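Local structure of galectin (Ovis aries, 6N44) at residues 42-47 with 51-56. The protein is a galectin-type lectin that probably binds carbohydrate, with a site for galactose on its beta-sandwich domain. Numbering follows the deposited sequence.
Sequences FGTGTG and DIPFRF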
loop_
_atom_site.group_PDB
_atom_site.type_symbol
_atom_site.label_atom_id
_atom_site.label_comp_id
_atom_site.label_asym_id
_atom_site.label_seq_id
_atom_site.Cartn_x
_atom_site.Cartn_y
_atom_site.Cartn_z
ATOM N N PHE A 42 -1.422 -0.700 16.126
ATOM C CA PHE A 42 -2.609 -1.189 15.432
ATOM C C PHE A 42 -3.428 -1.904 16.499
ATOM O O PHE A 42 -3.192 -3.076 16.806
ATOM C CB PHE A 42 -2.228 -2.113 14.282
ATOM C CG PHE A 42 -1.500 -1.423 13.144
ATOM C CD1 PHE A 42 -0.167 -1.064 13.259
ATOM C CD2 PHE A 42 -2.158 -1.144 11.953
ATOM C CE1 PHE A 42 0.500 -0.444 12.193
ATOM C CE2 PHE A 42 -1.503 -0.515 10.900
ATOM C CZ PHE A 42 -0.173 -0.171 11.018
ATOM N N GLY A 43 -4.371 -1.177 17.108
ATOM C CA GLY A 43 -5.105 -1.653 18.262
ATOM C C GLY A 43 -6.570 -1.948 17.959
ATOM O O GLY A 43 -7.101 -1.615 16.898
ATOM N N THR A 44 -7.225 -2.608 18.925
ATOM C CA THR A 44 -8.623 -2.996 18.745
ATOM C C THR A 44 -9.593 -1.881 19.099
ATOM O O THR A 44 -10.781 -1.999 18.784
ATOM C CB THR A 44 -8.986 -4.236 19.574
ATOM O OG1 THR A 44 -8.730 -3.990 20.965
ATOM C CG2 THR A 44 -8.204 -5.457 19.105
ATOM N N GLY A 45 -9.128 -0.817 19.745
ATOM C CA GLY A 45 -10.012 0.285 20.050
ATOM C C GLY A 45 -11.108 -0.046 21.033
ATOM O O GLY A 45 -12.142 0.629 21.051
ATOM N N THR A 46 -10.924 -1.089 21.840
ATOM C CA THR A 46 -11.805 -1.336 22.971
ATOM C C THR A 46 -11.457 -0.339 24.077
ATOM O O THR A 46 -11.334 0.860 23.813
ATOM C CB THR A 46 -11.679 -2.790 23.437
ATOM O OG1 THR A 46 -10.296 -3.144 23.543
ATOM C CG2 THR A 46 -12.331 -3.722 22.435
ATOM N N GLY A 47 -11.292 -0.798 25.309
ATOM C CA GLY A 47 -10.959 0.079 26.411
ATOM C C GLY A 47 -9.468 0.306 26.535
ATOM O O GLY A 47 -8.701 0.116 25.587
ATOM N N ASP A 51 -7.028 -5.313 23.490
ATOM C CA ASP A 51 -6.055 -6.034 22.679
ATOM C C ASP A 51 -5.311 -5.092 21.737
ATOM O O ASP A 51 -5.862 -4.096 21.258
ATOM C CB ASP A 51 -6.742 -7.143 21.880
ATOM C CG ASP A 51 -7.173 -8.317 22.756
ATOM O OD1 ASP A 51 -6.570 -8.511 23.833
ATOM O OD2 ASP A 51 -8.104 -9.053 22.360
ATOM N N ILE A 52 -4.033 -5.390 21.515
ATOM C CA ILE A 52 -3.234 -4.687 20.519
ATOM C C ILE A 52 -2.617 -5.744 19.617
ATOM O O ILE A 52 -1.560 -6.315 19.938
ATOM C CB ILE A 52 -2.154 -3.787 21.146
ATOM C CG1 ILE A 52 -2.785 -2.749 22.080
ATOM C CG2 ILE A 52 -1.312 -3.099 20.025
ATOM C CD1 ILE A 52 -1.757 -1.797 22.729
ATOM N N PRO A 53 -3.258 -6.036 18.491
ATOM C CA PRO A 53 -2.690 -6.988 17.528
ATOM C C PRO A 53 -1.252 -6.700 17.130
ATOM O O PRO A 53 -0.484 -7.647 16.907
ATOM C CB PRO A 53 -3.643 -6.850 16.335
ATOM C CG PRO A 53 -4.952 -6.529 16.972
ATOM C CD PRO A 53 -4.611 -5.606 18.119
ATOM N N PHE A 54 -0.846 -5.432 17.030
ATOM C CA PHE A 54 0.500 -5.138 16.538
ATOM C C PHE A 54 0.957 -3.798 17.095
ATOM O O PHE A 54 0.410 -2.749 16.732
ATOM C CB PHE A 54 0.528 -5.146 15.010
ATOM C CG PHE A 54 1.849 -4.742 14.410
ATOM C CD1 PHE A 54 3.048 -5.198 14.948
ATOM C CD2 PHE A 54 1.892 -3.921 13.279
ATOM C CE1 PHE A 54 4.264 -4.846 14.375
ATOM C CE2 PHE A 54 3.116 -3.541 12.707
ATOM C CZ PHE A 54 4.300 -4.006 13.259
ATOM N N ARG A 55 1.969 -3.832 17.954
ATOM C CA ARG A 55 2.655 -2.634 18.418
ATOM C C ARG A 55 4.054 -2.623 17.828
ATOM O O ARG A 55 4.779 -3.622 17.907
ATOM C CB ARG A 55 2.734 -2.560 19.955
ATOM C CG ARG A 55 3.773 -1.537 20.460
ATOM C CD ARG A 55 3.699 -1.260 21.984
ATOM N NE ARG A 55 2.447 -0.607 22.336
ATOM C CZ ARG A 55 2.105 -0.240 23.567
ATOM N NH1 ARG A 55 2.929 -0.454 24.587
ATOM N NH2 ARG A 55 0.937 0.353 23.770
ATOM N N PHE A 56 4.428 -1.492 17.254
ATOM C CA PHE A 56 5.765 -1.232 16.740
ATOM C C PHE A 56 6.374 -0.146 17.608
ATOM O O PHE A 56 5.787 0.933 17.750
ATOM C CB PHE A 56 5.708 -0.779 15.270
ATOM C CG PHE A 56 7.052 -0.343 14.684
ATOM C CD1 PHE A 56 7.849 -1.239 13.985
ATOM C CD2 PHE A 56 7.482 0.973 14.788
ATOM C CE1 PHE A 56 9.076 -0.838 13.420
ATOM C CE2 PHE A 56 8.702 1.386 14.222
ATOM C CZ PHE A 56 9.495 0.472 13.533
#
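F42 and F54 face each other as an antiparallel hydrogen-bonded pair, and their side chains lie next to one another on the buried side of the sheet. F42 N donates to F54 O at 2.8 Å; the return bond, F54 N to F42 O, is weak at 3.3 Å. The two rings are tilted by just 23° but slid apart, so they barely overlap: CD1 of F42 meets CD2 of F54 at 3.5 Å. The side chains run alongside and point the same way although their first torsions differ, F54 CG being anti to the backbone N (chi1 175°) and F42 CG anti to the carbonyl carbon (chi1 -67°). F54 O lies at the edge of the F42 ring, in its plane. Y101 meets both rings from the opposing sheet of the galectin sandwich, with F94 edge-to-face to F42 and F113 stacked on F54.

Next along, P53 has no N-H to offer and presses CD against F42 O at 3.2 Å, where the chain turns a corner.

Toward the hairpin loop the contact turns polar at T44 and D51, and loosens only beyond them. T44 grips D51 O twice from one face of the carbonyl plane, through N at 3.1 Å and OG1 at 2.9 Å, while its CG2 rests on D51 CB. D51 OD1 is hydrogen-bonded to the backbone N of D70. Beyond, exposed T46 makes only slight contact.

The chemistry thus divides: aromatic packing ties the galactose-binding R55 strand to the sandwich core, while the doubly held D51 carbonyl closes the base of a solvent-facing loop.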